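Local coordinates for Boca/mesd chaperone for ywtd beta-propeller-egf protein 1 (Caenorhabditis elegans, PDB 3OFG), which probably acts in the endoplasmic reticulum as a chaperone that helps the YWTD beta-propeller–EGF modules of LDL-receptor-family proteins to fold, at residues Glu33-Ile38 with Gln80-Glu85; Gln37-Gln42 with Lys74-Lys79; Leu50-Ile55 with Ala60-Lys65; Glu68-Ala73 with Val86-Gln91. All blocks are in the same frame, centred on the assembly; numbering follows the deposited sequence.

In this structured domain, strand 12-17 leads into helix 29-45, from which both interaction 1 and interaction 2 start. The chain then turns back through hairpin 50-56/59-64, where interaction 3 closes the shortest loop, one lying within the spans of interactions 1 and 2. Helix 70-78 follows: its later half returns to helix 29-45 and closes interaction 2, and the turn after it closes interaction 1. Interaction 4 opens at the start of helix 70-78 and closes on strand 83-89, so it crosses interactions 1 and 2 but comes in series after interaction 3. Together the four tie two helices to each other and to one antiparallel sheet, the ferredoxin-like plan.

Interaction 1: Glu33-Ile38 with Gln80-Glu85; sequences EKWTQI and QEFVSE
Trp35 and Phe82 meet as a T-shaped aromatic pair, joining the first helix of this ferredoxin-like domain to the type I turn, Gln80 to Val83, that leads into the last strand. The phenyl ring comes edge-on to one face of the indole, the planes standing 71° apart. Its leading edge is the CD2-CE2 side. Phe82 CE2 comes within 3.4 Å of Trp35 CE2, while Phe82 CD2 lies 3.6 Å from Trp35 CD2, so the phenyl edge lies along the bond shared by the two indole rings. The centroids of the phenyl and the five-membered ring are 4.6 Å apart. Both side chains set CG anti to the carbonyl carbon (chi1 -76° for Trp35 and -57° for Phe82), which brings each ring out across the gap between helix and turn. The indole's other face is covered from within its own helix by Lys34 CE and Ile38 CD1, so the ring is sandwiched between aliphatic groups and the phenyl edge. Phe31, one turn earlier in the helix, meets both rings and makes the pair a small aromatic cluster near the surface, with Pro20 also against Phe82. Close to the pyrrole nitrogen the phenyl edge remains tight, Phe82 CE2 lying 3.5 Å from Trp35 NE1.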
# COMPACT_ATOMS: atom_id res chain seq x y z
N GLU A 33 -9.42 11.19 -5.27
CA GLU A 33 -9.16 10.56 -6.55
C GLU A 33 -8.77 11.61 -7.58
O GLU A 33 -7.81 11.39 -8.35
CB GLU A 33 -10.36 9.73 -7.01
CG GLU A 33 -10.56 8.49 -6.14
CD GLU A 33 -11.60 7.50 -6.61
OE1 GLU A 33 -12.16 7.69 -7.71
OE2 GLU A 33 -11.82 6.51 -5.88
N LYS A 34 -9.42 12.76 -7.59
CA LYS A 34 -9.09 13.82 -8.52
C LYS A 34 -7.66 14.27 -8.31
O LYS A 34 -6.84 14.34 -9.25
CB LYS A 34 -10.03 15.01 -8.35
CG LYS A 34 -9.63 16.23 -9.15
CD LYS A 34 -10.61 17.38 -9.00
CE LYS A 34 -10.07 18.65 -9.62
NZ LYS A 34 -11.08 19.75 -9.52
N TRP A 35 -7.35 14.65 -7.08
CA TRP A 35 -6.08 15.33 -6.84
C TRP A 35 -4.89 14.39 -6.85
O TRP A 35 -3.82 14.77 -7.32
CB TRP A 35 -6.15 16.19 -5.56
CG TRP A 35 -6.93 17.42 -5.88
CD1 TRP A 35 -8.26 17.66 -5.60
CD2 TRP A 35 -6.49 18.50 -6.68
NE1 TRP A 35 -8.64 18.85 -6.17
CE2 TRP A 35 -7.57 19.38 -6.84
CE3 TRP A 35 -5.26 18.82 -7.27
CZ2 TRP A 35 -7.46 20.57 -7.57
CZ3 TRP A 35 -5.16 20.01 -7.99
CH2 TRP A 35 -6.25 20.87 -8.11
N THR A 36 -5.05 13.15 -6.39
CA THR A 36 -3.93 12.22 -6.48
C THR A 36 -3.57 11.94 -7.92
O THR A 36 -2.39 11.81 -8.23
CB THR A 36 -4.15 10.90 -5.70
OG1 THR A 36 -5.34 10.26 -6.14
CG2 THR A 36 -4.23 11.19 -4.21
N GLN A 37 -4.53 11.90 -8.82
CA GLN A 37 -4.18 11.68 -10.21
C GLN A 37 -3.49 12.89 -10.81
O GLN A 37 -2.56 12.74 -11.58
CB GLN A 37 -5.38 11.29 -11.06
CG GLN A 37 -4.88 10.82 -12.39
CD GLN A 37 -5.86 10.00 -13.19
OE1 GLN A 37 -6.39 8.99 -12.72
NE2 GLN A 37 -6.02 10.39 -14.45
N ILE A 38 -3.92 14.09 -10.43
CA ILE A 38 -3.25 15.30 -10.88
C ILE A 38 -1.81 15.34 -10.39
O ILE A 38 -0.87 15.62 -11.16
CB ILE A 38 -4.03 16.58 -10.48
CG1 ILE A 38 -5.32 16.66 -11.28
CG2 ILE A 38 -3.19 17.83 -10.68
CD1 ILE A 38 -6.33 17.64 -10.69
N GLN A 80 1.82 21.10 -1.90
CA GLN A 80 0.49 21.16 -2.48
C GLN A 80 -0.58 21.45 -1.43
O GLN A 80 -0.54 20.93 -0.32
CB GLN A 80 0.17 19.84 -3.22
CG GLN A 80 1.23 19.39 -4.22
CD GLN A 80 1.67 20.48 -5.16
OE1 GLN A 80 0.84 21.13 -5.80
NE2 GLN A 80 2.96 20.70 -5.24
N GLU A 81 -1.54 22.29 -1.81
CA GLU A 81 -2.54 22.76 -0.88
C GLU A 81 -3.35 21.66 -0.19
O GLU A 81 -3.71 21.79 0.98
CB GLU A 81 -3.49 23.73 -1.58
CG GLU A 81 -4.45 24.39 -0.63
CD GLU A 81 -5.54 25.18 -1.34
OE1 GLU A 81 -5.40 25.51 -2.53
OE2 GLU A 81 -6.56 25.45 -0.68
N PHE A 82 -3.67 20.61 -0.92
CA PHE A 82 -4.62 19.60 -0.42
C PHE A 82 -3.96 18.39 0.22
O PHE A 82 -4.64 17.43 0.59
CB PHE A 82 -5.54 19.17 -1.56
CG PHE A 82 -6.29 20.31 -2.19
CD1 PHE A 82 -6.73 21.38 -1.42
CD2 PHE A 82 -6.56 20.32 -3.55
CE1 PHE A 82 -7.42 22.43 -1.98
CE2 PHE A 82 -7.25 21.39 -4.12
CZ PHE A 82 -7.67 22.42 -3.32
N VAL A 83 -2.64 18.43 0.39
CA VAL A 83 -1.89 17.36 1.04
C VAL A 83 -1.78 17.65 2.51
O VAL A 83 -1.32 18.72 2.91
CB VAL A 83 -0.48 17.23 0.41
CG1 VAL A 83 0.41 16.36 1.27
CG2 VAL A 83 -0.58 16.66 -1.00
N SER A 84 -2.26 16.73 3.33
CA SER A 84 -2.28 16.93 4.77
C SER A 84 -1.03 16.35 5.42
O SER A 84 -0.51 16.89 6.39
CB SER A 84 -3.53 16.30 5.34
OG SER A 84 -3.57 14.91 5.05
N GLU A 85 -0.54 15.26 4.85
CA GLU A 85 0.61 14.60 5.40
C GLU A 85 1.20 13.66 4.38
O GLU A 85 0.55 13.25 3.42
CB GLU A 85 0.21 13.82 6.66

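Interaction 2: Gln37-Gln42 with Lys74-Lys79; sequences QIWQSQ and KKFLLK
Trp39 and Leu77 mark the nearest backbone approach, with CA atoms 7.5 Å apart, where the two helices of the ferredoxin-like fold pass: helical segments 37-42 and 74-78 have N-to-C directions 131° apart and axes 11.2 Å apart at closest. Leu77 sends its CD2 methyl obliquely across the inner end of the indole side chain, 3.8 Å from both CB and CE3 of Trp39. Phe76 fills the gap beside it: with CG anti to the backbone N (chi1 170°), its ring reaches across to the first helix, and CE2 stops 4.2 Å from Trp39 CD1. The indole is buried, and beyond this contact it packs on Val17 and Val83 of the sheet and on Phe82, filling the wedge between the helices and the strands. Were Trp39 reduced to an alanine, a gap would probably open at the heart of this wedge, leaving Leu77 CD2 and Phe76 CE2 without the surface they rest on. Farther along the helix, Gln42 meets the outer rim of Phe76. Its amide lies at the edge of the ring, near the ring plane, with the two planes 83° apart, and its CB also touches, 3.6 Å from Phe76 CZ. That CZ lies 3.6 Å from Gln42 OE1.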
# COMPACT_ATOMS: atom_id res chain seq x y z
N GLN A 37 -4.53 11.90 -8.82
CA GLN A 37 -4.18 11.68 -10.21
C GLN A 37 -3.49 12.89 -10.81
O GLN A 37 -2.56 12.74 -11.58
CB GLN A 37 -5.38 11.29 -11.06
CG GLN A 37 -4.88 10.82 -12.39
CD GLN A 37 -5.86 10.00 -13.19
OE1 GLN A 37 -6.39 8.99 -12.72
NE2 GLN A 37 -6.02 10.39 -14.45
N ILE A 38 -3.92 14.09 -10.43
CA ILE A 38 -3.25 15.30 -10.88
C ILE A 38 -1.81 15.34 -10.39
O ILE A 38 -0.87 15.62 -11.16
CB ILE A 38 -4.03 16.58 -10.48
CG1 ILE A 38 -5.32 16.66 -11.28
CG2 ILE A 38 -3.19 17.83 -10.68
CD1 ILE A 38 -6.33 17.64 -10.69
N TRP A 39 -1.60 15.07 -9.11
CA TRP A 39 -0.22 15.04 -8.58
C TRP A 39 0.60 13.97 -9.29
O TRP A 39 1.77 14.20 -9.59
CB TRP A 39 -0.20 14.85 -7.07
CG TRP A 39 -0.92 15.93 -6.35
CD1 TRP A 39 -1.00 17.24 -6.70
CD2 TRP A 39 -1.70 15.79 -5.15
NE1 TRP A 39 -1.79 17.93 -5.79
CE2 TRP A 39 -2.23 17.05 -4.85
CE3 TRP A 39 -2.01 14.70 -4.32
CZ2 TRP A 39 -3.04 17.26 -3.74
CZ3 TRP A 39 -2.83 14.92 -3.23
CH2 TRP A 39 -3.35 16.18 -2.96
N GLN A 40 0.01 12.82 -9.56
CA GLN A 40 0.71 11.78 -10.31
C GLN A 40 1.14 12.32 -11.67
O GLN A 40 2.27 12.07 -12.12
CB GLN A 40 -0.19 10.56 -10.47
CG GLN A 40 0.41 9.46 -11.34
CD GLN A 40 -0.58 8.37 -11.63
OE1 GLN A 40 -1.77 8.64 -11.86
NE2 GLN A 40 -0.11 7.13 -11.65
N SER A 41 0.26 13.04 -12.34
CA SER A 41 0.62 13.62 -13.65
C SER A 41 1.75 14.63 -13.54
O SER A 41 2.71 14.61 -14.33
CB SER A 41 -0.59 14.30 -14.29
OG SER A 41 -1.58 13.35 -14.65
N GLN A 42 1.68 15.52 -12.56
CA GLN A 42 2.71 16.51 -12.35
C GLN A 42 4.05 15.84 -12.02
O GLN A 42 5.11 16.23 -12.56
CB GLN A 42 2.31 17.48 -11.25
CG GLN A 42 1.13 18.34 -11.62
CD GLN A 42 0.78 19.25 -10.47
OE1 GLN A 42 0.12 18.85 -9.53
NE2 GLN A 42 1.35 20.45 -10.47
N LYS A 74 7.98 13.37 -2.02
CA LYS A 74 7.47 13.89 -0.76
C LYS A 74 7.61 15.41 -0.71
O LYS A 74 6.70 16.10 -0.30
CB LYS A 74 8.19 13.23 0.43
CG LYS A 74 7.84 13.81 1.77
CD LYS A 74 8.39 12.99 2.93
CE LYS A 74 8.06 13.66 4.24
NZ LYS A 74 8.61 12.91 5.40
N LYS A 75 8.76 15.92 -1.15
CA LYS A 75 8.99 17.36 -1.16
C LYS A 75 7.96 18.06 -2.03
O LYS A 75 7.37 19.07 -1.63
CB LYS A 75 10.42 17.65 -1.66
CG LYS A 75 10.72 19.10 -1.93
CD LYS A 75 12.16 19.27 -2.41
N PHE A 76 7.71 17.54 -3.22
CA PHE A 76 6.70 18.11 -4.12
C PHE A 76 5.31 18.10 -3.46
O PHE A 76 4.58 19.08 -3.47
CB PHE A 76 6.64 17.31 -5.42
CG PHE A 76 5.47 17.67 -6.29
CD1 PHE A 76 5.56 18.74 -7.17
CD2 PHE A 76 4.26 16.98 -6.21
CE1 PHE A 76 4.47 19.09 -7.97
CE2 PHE A 76 3.16 17.34 -7.01
CZ PHE A 76 3.28 18.41 -7.88
N LEU A 77 4.93 16.94 -2.90
CA LEU A 77 3.58 16.81 -2.34
C LEU A 77 3.35 17.76 -1.18
O LEU A 77 2.27 18.32 -1.03
CB LEU A 77 3.33 15.37 -1.92
CG LEU A 77 3.12 14.41 -3.08
CD1 LEU A 77 3.17 12.98 -2.57
CD2 LEU A 77 1.80 14.67 -3.79
N LEU A 78 4.37 17.97 -0.36
CA LEU A 78 4.20 18.82 0.80
C LEU A 78 4.07 20.30 0.40
O LEU A 78 3.71 21.12 1.25
CB LEU A 78 5.30 18.58 1.83
CG LEU A 78 5.17 17.24 2.56
CD1 LEU A 78 6.39 17.02 3.41
CD2 LEU A 78 3.91 17.20 3.41
N LYS A 79 4.32 20.64 -0.86
CA LYS A 79 4.05 21.98 -1.38
C LYS A 79 2.60 22.17 -1.87
O LYS A 79 2.20 23.26 -2.23
CB LYS A 79 4.98 22.31 -2.55
CG LYS A 79 6.43 22.53 -2.16
CD LYS A 79 7.30 22.69 -3.40
CE LYS A 79 8.73 23.05 -3.00
NZ LYS A 79 9.66 23.07 -4.15

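Interaction 3: Leu50-Ile55 with Ala60-Lys65; sequences LQVFVI and AIFMFK
Phe53 O receives the shortest bond between the two strands, from Ile61 N at 2.8 Å; the hydrogen bond is almost straight (172° at the hydrogen), though the donor is tilted from the carbonyl plane, and the CA of Ala60 makes a weaker C-H contact with the same oxygen. Phe53 N answers to Ile61 O, in the carbonyl plane, and Gln51 and Met63 repeat the reciprocal pair two residues along. Val52-Phe62 stands between them as a non-hydrogen-bonded pair, with Leu50-Phe64 and Val54-Ala60 beyond on each end. This is the antiparallel beta hairpin of the ferredoxin-like fold, its second strand against strand 12-17. On the helix-covered face, with Val52, Phe62 and Phe64, Leu50 takes the cramped rotamer with CG between the backbone N and the carbonyl carbon (chi1 62°), which carries CD1 over one face of the Phe62 ring, 4.0 Å from its centroid. Leu50 CD2 is 3.7 Å from Phe62 CD2. Val52, the residue paired with Phe62, brings CG2 obliquely to the ring on the same side of its plane as Leu50 CD1, 3.7 Å from Phe62 CE1. With a serine instead of Phe62, both Leu50 methyls and Val52 CG2 would probably be left facing a gap beneath Leu77 of the covering helix. The face carrying Gln51, Phe53, Ile61 and Met63 is turned largely to the second subunit: Phe53 meets Phe14 of that subunit, and the Gln51 amide bonds to its Ser92 N and Gly90 O. At the turn end, the side chains of Ile55 and Ile61 cross at about a right angle, Ile55 CD1 lying 3.8 Å from Ile61 CG1.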
# COMPACT_ATOMS: atom_id res chain seq x y z
N LEU A 50 5.16 6.63 -10.89
CA LEU A 50 4.59 6.00 -9.71
C LEU A 50 3.22 5.45 -10.07
O LEU A 50 2.60 5.87 -11.03
CB LEU A 50 4.51 6.98 -8.54
CG LEU A 50 3.62 8.17 -8.81
CD1 LEU A 50 2.19 7.90 -8.34
CD2 LEU A 50 4.13 9.45 -8.16
N GLN A 51 2.76 4.51 -9.25
CA GLN A 51 1.43 3.91 -9.34
C GLN A 51 0.63 4.36 -8.11
O GLN A 51 1.16 4.35 -7.00
CB GLN A 51 1.56 2.38 -9.39
CG GLN A 51 0.24 1.63 -9.53
CD GLN A 51 0.44 0.15 -9.82
OE1 GLN A 51 1.52 -0.37 -9.69
NE2 GLN A 51 -0.63 -0.51 -10.21
N VAL A 52 -0.62 4.74 -8.29
CA VAL A 52 -1.47 5.20 -7.20
C VAL A 52 -2.52 4.17 -6.82
O VAL A 52 -3.18 3.59 -7.67
CB VAL A 52 -2.25 6.46 -7.62
CG1 VAL A 52 -3.13 6.98 -6.50
CG2 VAL A 52 -1.30 7.56 -8.09
N PHE A 53 -2.67 3.97 -5.52
CA PHE A 53 -3.75 3.17 -4.97
C PHE A 53 -4.47 4.03 -3.94
O PHE A 53 -3.87 4.39 -2.94
CB PHE A 53 -3.23 1.88 -4.31
CG PHE A 53 -2.42 1.00 -5.22
CD1 PHE A 53 -3.03 0.01 -5.97
CD2 PHE A 53 -1.07 1.17 -5.33
CE1 PHE A 53 -2.27 -0.80 -6.83
CE2 PHE A 53 -0.32 0.37 -6.17
CZ PHE A 53 -0.93 -0.61 -6.90
N VAL A 54 -5.74 4.33 -4.14
CA VAL A 54 -6.53 5.07 -3.16
C VAL A 54 -7.05 4.03 -2.17
O VAL A 54 -7.89 3.20 -2.50
CB VAL A 54 -7.65 5.87 -3.86
CG1 VAL A 54 -8.51 6.59 -2.82
CG2 VAL A 54 -7.02 6.86 -4.84
N ILE A 55 -6.51 4.06 -0.96
CA ILE A 55 -6.79 3.01 0.02
C ILE A 55 -7.77 3.44 1.10
O ILE A 55 -8.27 2.62 1.86
CB ILE A 55 -5.49 2.50 0.69
CG1 ILE A 55 -4.72 3.64 1.38
CG2 ILE A 55 -4.62 1.80 -0.35
CD1 ILE A 55 -3.65 3.13 2.34
N ALA A 60 -4.01 7.89 0.09
CA ALA A 60 -3.54 7.10 -1.03
C ALA A 60 -2.11 6.64 -0.83
O ALA A 60 -1.35 7.22 -0.07
CB ALA A 60 -3.66 7.90 -2.32
N ILE A 61 -1.75 5.59 -1.55
CA ILE A 61 -0.38 5.12 -1.63
C ILE A 61 0.16 5.49 -3.00
O ILE A 61 -0.51 5.28 -4.02
CB ILE A 61 -0.29 3.58 -1.47
CG1 ILE A 61 -0.76 3.18 -0.10
CG2 ILE A 61 1.14 3.06 -1.77
CD1 ILE A 61 -0.86 1.66 0.07
N PHE A 62 1.36 6.04 -3.04
CA PHE A 62 2.14 6.22 -4.26
C PHE A 62 3.30 5.21 -4.19
O PHE A 62 4.14 5.30 -3.28
CB PHE A 62 2.74 7.63 -4.35
CG PHE A 62 1.76 8.71 -4.73
CD1 PHE A 62 0.39 8.50 -4.74
CD2 PHE A 62 2.24 9.95 -5.07
CE1 PHE A 62 -0.47 9.54 -5.09
CE2 PHE A 62 1.38 10.98 -5.43
CZ PHE A 62 0.04 10.77 -5.44
N MSE A 63 3.32 4.24 -5.10
CA MSE A 63 4.41 3.28 -5.20
C MSE A 63 5.36 3.71 -6.30
O MSE A 63 4.92 4.01 -7.40
CB MSE A 63 3.87 1.89 -5.55
CG MSE A 63 3.08 1.21 -4.43
SE MSE A 63 3.01 -0.76 -4.55
CE MSE A 63 4.78 -1.13 -5.33
N PHE A 64 6.65 3.76 -6.00
CA PHE A 64 7.62 4.27 -6.95
C PHE A 64 8.22 3.20 -7.80
O PHE A 64 8.51 2.09 -7.34
CB PHE A 64 8.70 5.03 -6.18
CG PHE A 64 8.15 6.20 -5.47
CD1 PHE A 64 7.79 7.34 -6.17
CD2 PHE A 64 7.89 6.14 -4.11
CE1 PHE A 64 7.21 8.42 -5.53
CE2 PHE A 64 7.33 7.20 -3.46
CZ PHE A 64 6.97 8.34 -4.17
N LYS A 65 8.45 3.53 -9.06
CA LYS A 65 9.24 2.68 -9.92
C LYS A 65 10.70 2.71 -9.45
O LYS A 65 11.37 1.69 -9.41
CB LYS A 65 9.10 3.15 -11.36
CG LYS A 65 9.98 2.37 -12.33
CD LYS A 65 9.83 2.90 -13.75

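Interaction 4: Glu68-Ala73 with Val86-Gln91; sequences EQAFEA and VTIEGQ
Ile88 reaches up from the edge strand of the sheet to Ala70 and Phe71 in the first turn of helix 70-78, a helix-on-sheet contact of the ferredoxin-like fold made by just three side chains. Its conformation does most of the work. CG1 is anti to the carbonyl carbon and the chain runs on extended (chi2 167°), so CD1 stands as the farthest point of the side chain, while the CG2 branch stays lower and nearer the strand. The CB of Phe71 points away from the strand, but the first torsion puts CG anti to the carbonyl carbon (chi1 -68°), and the ring folds back along the helix flank until one face meets the isoleucine. The two side chains cross at about a right angle. A CH-pi contact results: Ile88 CD1 sits 3.9 Å from the centroid of the Phe71 ring and 24° off its normal, offset toward the rim between Phe71 CD1 and CE1. Ala70 supplies the other wall. Its CB, which points at the strand, is 4.1 Å from Ile88 CD1 and 4.2 Å from Ile88 CG2, so both branches of the isoleucine touch this small residue. The small side chain is consistent with the close approach of the backbones, the CA atoms of Ala70 and Ile88 being 7.2 Å apart. Lys74, a turn later, and Leu13 of the adjacent strand pack on Ile88 as well, while Phe64 lies against Ala70 from within the sheet. The tightest approach of the whole contact is Phe71 CE1 to Ile88 CD1, at 3.6 Å.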
# COMPACT_ATOMS: atom_id res chain seq x y z
N GLU A 68 14.55 5.69 -5.13
CA GLU A 68 15.45 6.81 -4.91
C GLU A 68 14.74 8.17 -5.02
O GLU A 68 15.21 9.17 -4.48
CB GLU A 68 16.60 6.77 -5.93
N GLN A 69 13.59 8.19 -5.71
CA GLN A 69 12.85 9.42 -5.97
C GLN A 69 11.82 9.74 -4.91
O GLN A 69 11.10 10.73 -5.02
CB GLN A 69 12.17 9.33 -7.33
CG GLN A 69 13.17 9.12 -8.46
CD GLN A 69 12.52 9.15 -9.80
OE1 GLN A 69 11.66 8.35 -10.10
NE2 GLN A 69 12.92 10.11 -10.61
N ALA A 70 11.73 8.92 -3.87
CA ALA A 70 10.69 9.09 -2.86
C ALA A 70 10.77 10.44 -2.20
O ALA A 70 9.75 11.05 -1.89
CB ALA A 70 10.79 8.00 -1.80
N PHE A 71 11.98 10.92 -1.97
CA PHE A 71 12.14 12.19 -1.31
C PHE A 71 11.76 13.36 -2.20
O PHE A 71 11.18 14.30 -1.72
CB PHE A 71 13.55 12.28 -0.75
CG PHE A 71 13.76 11.32 0.38
CD1 PHE A 71 13.29 11.63 1.63
CD2 PHE A 71 14.28 10.07 0.15
CE1 PHE A 71 13.41 10.73 2.66
CE2 PHE A 71 14.41 9.16 1.19
CZ PHE A 71 13.96 9.49 2.44
N GLU A 72 12.08 13.28 -3.48
CA GLU A 72 11.65 14.30 -4.43
C GLU A 72 10.13 14.36 -4.43
O GLU A 72 9.54 15.44 -4.45
CB GLU A 72 12.18 13.96 -5.83
CG GLU A 72 11.71 14.89 -6.94
CD GLU A 72 12.23 14.49 -8.33
OE1 GLU A 72 13.01 13.51 -8.44
OE2 GLU A 72 11.83 15.14 -9.32
N ALA A 73 9.48 13.21 -4.41
CA ALA A 73 8.02 13.18 -4.45
C ALA A 73 7.41 13.72 -3.17
O ALA A 73 6.45 14.46 -3.23
CB ALA A 73 7.49 11.78 -4.73
N VAL A 86 2.43 13.27 4.61
CA VAL A 86 3.11 12.37 3.70
C VAL A 86 4.14 11.62 4.50
O VAL A 86 4.97 12.23 5.19
CB VAL A 86 3.87 13.09 2.58
CG1 VAL A 86 4.60 12.09 1.69
CG2 VAL A 86 2.95 13.95 1.74
N THR A 87 4.10 10.30 4.43
CA THR A 87 5.13 9.49 5.07
C THR A 87 5.72 8.53 4.06
O THR A 87 5.04 8.13 3.09
CB THR A 87 4.56 8.71 6.25
OG1 THR A 87 3.53 7.83 5.79
CG2 THR A 87 3.98 9.65 7.29
N ILE A 88 6.96 8.12 4.26
CA ILE A 88 7.64 7.21 3.35
C ILE A 88 7.89 5.94 4.13
O ILE A 88 8.34 6.00 5.28
CB ILE A 88 8.97 7.77 2.89
CG1 ILE A 88 8.75 9.04 2.07
CG2 ILE A 88 9.69 6.78 2.02
CD1 ILE A 88 10.03 9.84 1.84
N GLU A 89 7.56 4.80 3.54
CA GLU A 89 7.81 3.52 4.18
C GLU A 89 8.43 2.52 3.22
O GLU A 89 8.11 2.48 2.04
CB GLU A 89 6.54 2.92 4.80
CG GLU A 89 6.05 3.61 6.09
N GLY A 90 9.33 1.71 3.77
CA GLY A 90 9.81 0.53 3.10
C GLY A 90 9.10 -0.68 3.66
O GLY A 90 8.12 -0.58 4.37
N GLN A 91 9.63 -1.84 3.35
CA GLN A 91 9.02 -3.09 3.79
C GLN A 91 8.97 -3.15 5.31
O GLN A 91 9.84 -2.63 6.02
CB GLN A 91 9.82 -4.27 3.29
CG GLN A 91 11.21 -4.35 3.91
CD GLN A 91 12.09 -5.40 3.27
OE1 GLN A 91 13.25 -5.14 2.95
NE2 GLN A 91 11.55 -6.62 3.09